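Local structure of probable ss-1,3-N-acetylglucosaminyltransferase (Staphylococcus aureus subsp. aureus N315, 6H21) at residues 196-210 against 247-261. The protein belongs to the GT-A glycosyltransferases of family 2 and carries a TarS-type linker domain, with uridine-diphosphate-N-acetylglucosamine and manganese bound in the model. Sequence-based numbering, arbitrary orientation.
With UD1 (uridine-diphosphate-N-acetylglucosamine), chain X.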
loop_
_atom_site.group_PDB
_atom_site.type_symbol
_atom_site.label_atom_id
_atom_site.label_comp_id
_atom_site.label_asym_id
_atom_site.label_seq_id
_atom_site.Cartn_x
_atom_site.Cartn_y
_atom_site.Cartn_z
ATOM N N THR C 196 -28.569 -12.022 -9.816
ATOM C CA THR C 196 -27.570 -11.467 -10.735
ATOM C C THR C 196 -26.613 -12.563 -11.236
ATOM O O THR C 196 -26.419 -13.629 -10.589
ATOM C CB THR C 196 -26.808 -10.311 -10.076
ATOM O OG1 THR C 196 -26.224 -10.772 -8.856
ATOM C CG2 THR C 196 -27.700 -9.130 -9.768
ATOM N N ALA C 197 -26.052 -12.280 -12.420
ATOM C CA ALA C 197 -25.026 -13.078 -13.138
ATOM C C ALA C 197 -25.547 -14.430 -13.678
ATOM O O ALA C 197 -24.767 -15.171 -14.297
ATOM C CB ALA C 197 -23.817 -13.274 -12.256
ATOM N N GLU C 198 -26.841 -14.744 -13.521
ATOM C CA GLU C 198 -27.398 -16.028 -14.039
ATOM C C GLU C 198 -27.266 -16.104 -15.564
ATOM O O GLU C 198 -27.065 -17.179 -16.128
ATOM C CB GLU C 198 -28.879 -16.206 -13.709
ATOM C CG GLU C 198 -29.202 -16.082 -12.240
ATOM C CD GLU C 198 -28.792 -17.275 -11.397
ATOM O OE1 GLU C 198 -27.753 -17.895 -11.715
ATOM O OE2 GLU C 198 -29.530 -17.602 -10.434
ATOM N N ASP C 199 -27.441 -14.956 -16.217
ATOM C CA ASP C 199 -27.372 -14.851 -17.664
ATOM C C ASP C 199 -25.924 -15.086 -18.126
ATOM O O ASP C 199 -25.683 -15.811 -19.088
ATOM C CB ASP C 199 -27.954 -13.512 -18.138
ATOM C CG ASP C 199 -29.462 -13.399 -17.946
ATOM O OD1 ASP C 199 -30.034 -14.266 -17.259
ATOM O OD2 ASP C 199 -30.067 -12.452 -18.508
ATOM N N GLN C 200 -24.959 -14.502 -17.411
ATOM C CA GLN C 200 -23.530 -14.774 -17.675
ATOM C C GLN C 200 -23.238 -16.280 -17.586
ATOM O O GLN C 200 -22.532 -16.831 -18.420
ATOM C CB GLN C 200 -22.641 -14.077 -16.644
ATOM C CG GLN C 200 -22.561 -12.571 -16.771
ATOM C CD GLN C 200 -21.535 -12.013 -15.805
ATOM O OE1 GLN C 200 -20.342 -12.309 -15.890
ATOM N NE2 GLN C 200 -21.997 -11.209 -14.856
ATOM N N LEU C 201 -23.777 -16.935 -16.554
ATOM C CA LEU C 201 -23.507 -18.328 -16.304
ATOM C C LEU C 201 -24.056 -19.185 -17.452
ATOM O O LEU C 201 -23.378 -20.099 -17.902
ATOM C CB LEU C 201 -24.112 -18.755 -14.966
ATOM C CG LEU C 201 -24.013 -20.252 -14.671
ATOM C CD1 LEU C 201 -22.576 -20.733 -14.751
ATOM C CD2 LEU C 201 -24.608 -20.582 -13.307
ATOM N N PHE C 202 -25.272 -18.863 -17.919
ATOM C CA PHE C 202 -25.890 -19.583 -19.024
ATOM C C PHE C 202 -25.023 -19.447 -20.284
ATOM O O PHE C 202 -24.722 -20.438 -20.914
ATOM C CB PHE C 202 -27.318 -19.096 -19.274
ATOM C CG PHE C 202 -28.025 -19.816 -20.395
ATOM C CD1 PHE C 202 -27.798 -19.456 -21.716
ATOM C CD2 PHE C 202 -28.887 -20.868 -20.130
ATOM C CE1 PHE C 202 -28.439 -20.117 -22.750
ATOM C CE2 PHE C 202 -29.526 -21.530 -21.162
ATOM C CZ PHE C 202 -29.296 -21.162 -22.472
ATOM N N THR C 203 -24.614 -18.219 -20.632
ATOM C CA THR C 203 -23.811 -17.993 -21.831
ATOM C C THR C 203 -22.450 -18.698 -21.721
ATOM O O THR C 203 -22.004 -19.331 -22.693
ATOM C CB THR C 203 -23.649 -16.502 -22.138
ATOM O OG1 THR C 203 -24.944 -15.933 -22.338
ATOM C CG2 THR C 203 -22.803 -16.253 -23.365
ATOM N N ILE C 204 -21.807 -18.623 -20.549
ATOM C CA ILE C 204 -20.530 -19.307 -20.306
ATOM C C ILE C 204 -20.699 -20.828 -20.430
ATOM O O ILE C 204 -19.860 -21.476 -21.061
ATOM C CB ILE C 204 -19.941 -18.919 -18.932
ATOM C CG1 ILE C 204 -19.538 -17.442 -18.879
ATOM C CG2 ILE C 204 -18.806 -19.862 -18.530
ATOM C CD1 ILE C 204 -18.121 -17.144 -19.303
ATOM N N GLU C 205 -21.736 -21.398 -19.792
ATOM C CA GLU C 205 -22.014 -22.852 -19.881
ATOM C C GLU C 205 -22.159 -23.234 -21.360
ATOM O O GLU C 205 -21.638 -24.276 -21.792
ATOM C CB GLU C 205 -23.251 -23.262 -19.069
ATOM C CG GLU C 205 -23.011 -23.291 -17.559
ATOM C CD GLU C 205 -24.124 -23.813 -16.645
ATOM O OE1 GLU C 205 -25.310 -23.750 -17.021
ATOM O OE2 GLU C 205 -23.797 -24.263 -15.520
ATOM N N PHE C 206 -22.840 -22.378 -22.140
ATOM C CA PHE C 206 -23.033 -22.633 -23.553
ATOM C C PHE C 206 -21.690 -22.610 -24.286
ATOM O O PHE C 206 -21.397 -23.519 -25.079
ATOM C CB PHE C 206 -23.980 -21.620 -24.194
ATOM C CG PHE C 206 -24.421 -22.012 -25.578
ATOM C CD1 PHE C 206 -23.657 -21.685 -26.686
ATOM C CD2 PHE C 206 -25.585 -22.738 -25.770
ATOM C CE1 PHE C 206 -24.066 -22.051 -27.958
ATOM C CE2 PHE C 206 -25.988 -23.111 -27.045
ATOM C CZ PHE C 206 -25.227 -22.773 -28.136
ATOM N N LEU C 207 -20.903 -21.556 -24.047
ATOM C CA LEU C 207 -19.579 -21.351 -24.712
ATOM C C LEU C 207 -18.638 -22.541 -24.449
ATOM O O LEU C 207 -17.916 -22.965 -25.335
ATOM C CB LEU C 207 -18.936 -20.045 -24.213
ATOM C CG LEU C 207 -19.569 -18.746 -24.710
ATOM C CD1 LEU C 207 -19.002 -17.553 -23.953
ATOM C CD2 LEU C 207 -19.368 -18.574 -26.208
ATOM N N MET C 208 -18.661 -23.065 -23.220
ATOM C CA MET C 208 -17.760 -24.102 -22.767
ATOM C C MET C 208 -18.183 -25.478 -23.329
ATOM O O MET C 208 -17.432 -26.446 -23.241
ATOM C CB MET C 208 -17.745 -24.147 -21.235
ATOM C CG MET C 208 -17.097 -22.909 -20.567
ATOM S SD MET C 208 -15.421 -22.568 -21.164
ATOM C CE MET C 208 -15.677 -21.182 -22.268
ATOM N N ASN C 209 -19.369 -25.552 -23.932
ATOM C CA ASN C 209 -19.884 -26.784 -24.514
ATOM C C ASN C 209 -20.072 -26.622 -26.027
ATOM O O ASN C 209 -20.686 -27.442 -26.637
ATOM C CB ASN C 209 -21.185 -27.185 -23.826
ATOM C CG ASN C 209 -20.905 -27.748 -22.455
ATOM O OD1 ASN C 209 -20.424 -28.876 -22.347
ATOM N ND2 ASN C 209 -21.132 -26.959 -21.417
ATOM N N SER C 210 -19.499 -25.582 -26.634
ATOM C CA SER C 210 -19.662 -25.394 -28.081
ATOM C C SER C 210 -18.369 -24.825 -28.667
ATOM O O SER C 210 -17.519 -24.362 -27.927
ATOM C CB SER C 210 -20.850 -24.518 -28.380
ATOM O OG SER C 210 -20.660 -23.214 -27.849
ATOM N N THR C 247 -22.923 -17.761 -7.819
ATOM C CA THR C 247 -23.094 -17.775 -9.260
ATOM C C THR C 247 -21.727 -17.672 -9.950
ATOM O O THR C 247 -21.442 -18.426 -10.886
ATOM C CB THR C 247 -24.073 -16.691 -9.719
ATOM O OG1 THR C 247 -25.325 -16.997 -9.099
ATOM C CG2 THR C 247 -24.266 -16.669 -11.214
ATOM N N ILE C 248 -20.879 -16.768 -9.453
ATOM C CA ILE C 248 -19.526 -16.598 -9.994
ATOM C C ILE C 248 -18.760 -17.923 -9.854
ATOM O O ILE C 248 -18.065 -18.342 -10.774
ATOM C CB ILE C 248 -18.782 -15.428 -9.318
ATOM C CG1 ILE C 248 -19.528 -14.096 -9.441
ATOM C CG2 ILE C 248 -17.356 -15.321 -9.838
ATOM C CD1 ILE C 248 -19.813 -13.675 -10.850
ATOM N N ASN C 249 -18.888 -18.578 -8.706
ATOM C CA ASN C 249 -18.277 -19.881 -8.484
ATOM C C ASN C 249 -18.657 -20.854 -9.620
ATOM O O ASN C 249 -17.822 -21.584 -10.091
ATOM C CB ASN C 249 -18.617 -20.445 -7.100
ATOM C CG ASN C 249 -17.908 -21.750 -6.818
ATOM O OD1 ASN C 249 -18.544 -22.789 -6.609
ATOM N ND2 ASN C 249 -16.594 -21.741 -6.925
ATOM N N GLU C 250 -19.909 -20.834 -10.076
ATOM C CA GLU C 250 -20.389 -21.758 -11.103
ATOM C C GLU C 250 -19.781 -21.422 -12.469
ATOM O O GLU C 250 -19.566 -22.318 -13.280
ATOM C CB GLU C 250 -21.924 -21.773 -11.148
ATOM C CG GLU C 250 -22.562 -22.302 -9.870
ATOM C CD GLU C 250 -22.330 -23.776 -9.568
ATOM O OE1 GLU C 250 -22.307 -24.583 -10.527
ATOM O OE2 GLU C 250 -22.179 -24.129 -8.360
ATOM N N ILE C 251 -19.476 -20.138 -12.704
ATOM C CA ILE C 251 -18.824 -19.715 -13.941
ATOM C C ILE C 251 -17.432 -20.362 -14.031
ATOM O O ILE C 251 -17.086 -20.984 -15.049
ATOM C CB ILE C 251 -18.793 -18.182 -14.039
ATOM C CG1 ILE C 251 -20.190 -17.647 -14.381
ATOM C CG2 ILE C 251 -17.731 -17.705 -15.021
ATOM C CD1 ILE C 251 -20.347 -16.173 -14.127
ATOM N N TYR C 252 -16.648 -20.232 -12.954
ATOM C CA TYR C 252 -15.304 -20.821 -12.899
ATOM C C TYR C 252 -15.357 -22.347 -13.030
ATOM O O TYR C 252 -14.545 -22.907 -13.762
ATOM C CB TYR C 252 -14.595 -20.413 -11.614
ATOM C CG TYR C 252 -14.127 -18.988 -11.619
ATOM C CD1 TYR C 252 -13.131 -18.580 -12.487
ATOM C CD2 TYR C 252 -14.677 -18.053 -10.761
ATOM C CE1 TYR C 252 -12.655 -17.277 -12.477
ATOM C CE2 TYR C 252 -14.233 -16.747 -10.750
ATOM C CZ TYR C 252 -13.215 -16.361 -11.610
ATOM O OH TYR C 252 -12.747 -15.092 -11.581
ATOM N N LYS C 253 -16.332 -22.988 -12.355
ATOM C CA LYS C 253 -16.547 -24.439 -12.422
ATOM C C LYS C 253 -16.822 -24.865 -13.873
ATOM O O LYS C 253 -16.267 -25.861 -14.318
ATOM C CB LYS C 253 -17.690 -24.910 -11.515
ATOM C CG LYS C 253 -17.403 -24.840 -10.015
ATOM C CD LYS C 253 -18.048 -25.933 -9.188
ATOM C CE LYS C 253 -19.496 -25.674 -8.808
ATOM N N ALA C 254 -17.638 -24.091 -14.599
ATOM C CA ALA C 254 -17.995 -24.383 -16.005
ATOM C C ALA C 254 -16.753 -24.324 -16.896
ATOM O O ALA C 254 -16.583 -25.144 -17.789
ATOM C CB ALA C 254 -19.066 -23.451 -16.527
ATOM N N ILE C 255 -15.878 -23.353 -16.642
ATOM C CA ILE C 255 -14.652 -23.226 -17.410
ATOM C C ILE C 255 -13.761 -24.450 -17.172
ATOM O O ILE C 255 -13.239 -25.062 -18.110
ATOM C CB ILE C 255 -13.938 -21.916 -17.053
ATOM C CG1 ILE C 255 -14.702 -20.717 -17.610
ATOM C CG2 ILE C 255 -12.486 -21.946 -17.516
ATOM C CD1 ILE C 255 -14.150 -19.385 -17.162
ATOM N N TYR C 256 -13.595 -24.821 -15.903
ATOM C CA TYR C 256 -12.614 -25.846 -15.541
ATOM C C TYR C 256 -13.110 -27.253 -15.870
ATOM O O TYR C 256 -12.281 -28.171 -15.894
ATOM C CB TYR C 256 -12.178 -25.714 -14.084
ATOM C CG TYR C 256 -11.041 -24.745 -13.926
ATOM C CD1 TYR C 256 -9.735 -25.141 -14.187
ATOM C CD2 TYR C 256 -11.271 -23.423 -13.576
ATOM C CE1 TYR C 256 -8.681 -24.253 -14.058
ATOM C CE2 TYR C 256 -10.232 -22.522 -13.466
ATOM C CZ TYR C 256 -8.937 -22.938 -13.714
ATOM O OH TYR C 256 -7.930 -22.042 -13.573
ATOM N N LYS C 257 -14.420 -27.409 -16.138
ATOM C CA LYS C 257 -14.992 -28.679 -16.614
ATOM C C LYS C 257 -15.241 -28.656 -18.130
ATOM O O LYS C 257 -15.883 -29.543 -18.615
ATOM C CB LYS C 257 -16.370 -28.982 -16.006
ATOM C CG LYS C 257 -16.373 -29.494 -14.573
ATOM C CD LYS C 257 -17.674 -29.142 -13.855
ATOM N N SER C 258 -14.785 -27.640 -18.870
ATOM C CA SER C 258 -15.173 -27.535 -20.307
ATOM C C SER C 258 -14.729 -28.775 -21.089
ATOM O O SER C 258 -13.539 -29.082 -21.104
ATOM C CB SER C 258 -14.589 -26.297 -20.919
ATOM O OG SER C 258 -14.834 -26.273 -22.313
ATOM N N PRO C 259 -15.634 -29.528 -21.761
ATOM C CA PRO C 259 -15.208 -30.586 -22.681
ATOM C C PRO C 259 -14.584 -30.080 -23.993
ATOM O O PRO C 259 -13.921 -30.835 -24.672
ATOM C CB PRO C 259 -16.485 -31.360 -23.007
ATOM C CG PRO C 259 -17.606 -30.410 -22.700
ATOM C CD PRO C 259 -17.095 -29.452 -21.645
ATOM N N ILE C 260 -14.809 -28.808 -24.335
ATOM C CA ILE C 260 -14.220 -28.195 -25.528
ATOM C C ILE C 260 -12.802 -27.728 -25.210
ATOM O O ILE C 260 -11.872 -28.074 -25.911
ATOM C CB ILE C 260 -15.074 -27.016 -26.034
ATOM C CG1 ILE C 260 -16.521 -27.426 -26.327
ATOM C CG2 ILE C 260 -14.421 -26.354 -27.237
ATOM C CD1 ILE C 260 -16.675 -28.502 -27.352
ATOM N N TYR C 261 -12.688 -26.872 -24.191
ATOM C CA TYR C 261 -11.431 -26.333 -23.761
ATOM C C TYR C 261 -10.888 -27.257 -22.665
ATOM O O TYR C 261 -11.034 -26.996 -21.479
ATOM C CB TYR C 261 -11.606 -24.872 -23.327
ATOM C CG TYR C 261 -12.239 -24.012 -24.391
ATOM C CD1 TYR C 261 -11.476 -23.472 -25.414
ATOM C CD2 TYR C 261 -13.606 -23.773 -24.408
ATOM C CE1 TYR C 261 -12.056 -22.722 -26.428
ATOM C CE2 TYR C 261 -14.198 -23.028 -25.419
ATOM C CZ TYR C 261 -13.422 -22.496 -26.431
ATOM O OH TYR C 261 -13.986 -21.737 -27.416
HETATM C "C1'" UD1 X . -31.018 -6.757 -17.539
HETATM C "C2'" UD1 X . -29.802 -6.998 -18.439
HETATM C "C3'" UD1 X . -30.189 -7.913 -19.599
HETATM C "C4'" UD1 X . -30.809 -9.197 -19.053
HETATM C "C5'" UD1 X . -31.919 -8.912 -18.037
HETATM C "C6'" UD1 X . -32.456 -10.194 -17.392
HETATM C "C7'" UD1 X . -28.143 -5.174 -18.545
HETATM C "C8'" UD1 X . -27.777 -3.877 -19.214
HETATM N "N2'" UD1 X . -29.286 -5.733 -18.948
HETATM O "O1'" UD1 X . -32.027 -6.129 -18.338
HETATM O "O3'" UD1 X . -29.032 -8.210 -20.397
HETATM O "O4'" UD1 X . -31.349 -9.944 -20.144
HETATM O "O5'" UD1 X . -31.478 -8.001 -17.009
HETATM O "O6'" UD1 X . -31.419 -10.992 -16.830
HETATM O "O7'" UD1 X . -27.433 -5.683 -17.694
HETATM N N1 UD1 X . -39.012 -10.601 -16.114
HETATM C C2 UD1 X . -39.600 -11.807 -15.690
HETATM N N3 UD1 X . -40.044 -11.960 -14.448
HETATM C C4 UD1 X . -39.955 -10.971 -13.567
HETATM C C5 UD1 X . -39.380 -9.756 -13.943
HETATM C C6 UD1 X . -38.895 -9.582 -15.241
HETATM O O2 UD1 X . -39.710 -12.767 -16.463
HETATM O O4 UD1 X . -40.407 -11.173 -12.417
HETATM C C1B UD1 X . -38.537 -10.533 -17.496
HETATM C C2B UD1 X . -38.890 -9.243 -18.216
HETATM O "O2'" UD1 X . -40.241 -9.262 -18.664
HETATM C C3B UD1 X . -37.869 -9.239 -19.341
HETATM C C4B UD1 X . -36.661 -9.953 -18.737
HETATM O O4B UD1 X . -37.114 -10.628 -17.553
HETATM O O3B UD1 X . -38.355 -9.977 -20.470
HETATM C C5B UD1 X . -35.549 -8.997 -18.344
HETATM O O5B UD1 X . -36.122 -7.896 -17.651
HETATM P PA UD1 X . -35.736 -6.382 -17.995
HETATM O O1A UD1 X . -36.562 -5.541 -17.076
HETATM O O2A UD1 X . -35.698 -6.116 -19.498
HETATM O O3A UD1 X . -34.247 -6.372 -17.453
HETATM P PB UD1 X . -33.193 -5.214 -17.758
HETATM O O1B UD1 X . -32.779 -4.622 -16.447
HETATM O O2B UD1 X . -33.654 -4.278 -18.867
#
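A parallel pair of helices joins the GT-A glycosyltransferase fold to its linker region, with Leu-201 and Ile-251 meeting at the middle of the seam; it is a worked example of a nearly parallel helix pair, its seam filled by Ala-197, Leu-201, Ile-204, Ile-251 and Ala-254. Helices 198-207 and 247-256 run 3° from parallel, their axes 9.2 Å apart. At the start, the methyl CG2 of Thr-247 sits 3.6 Å from Ala-197 CB, at the N-cap position. Leu-201 spreads its two methyls over the neighbouring helix, its chi1 of 174° turning CG away from the backbone N: CD2 lies 3.6 Å from Glu-250 CB, while CD1 meets Ile-251 CG1. One turn on, Ile-204 CG2 packs against Ala-254 CB, which also receives the aliphatic CG of Glu-205. From the other side of helix 198-207, Asp-199 reaches uridine-diphosphate-N-acetylglucosamine, its OD2 accepting a 2.6 Å hydrogen bond from O6' and also forming a salt bridge with Arg-94.

At the C-terminal ends of the helices the packing continues through Met-208, and a serine adds a polar link. The chain of Met-208 curls so that SD lies 3.9 Å from Ile-255 CA and CE reaches the ring of Tyr-261, an oblique Met-aromatic contact; the Tyr-261 hydroxyl bonds to Tyr-213. Leu-207 O approaches the edge of that ring. Ser-258 OG is a small hub: it accepts from Tyr-261 N at 2.9 Å, forming an ST motif, and donates to Met-208 O at 2.8 Å, arriving in the carbonyl plane on a lone pair.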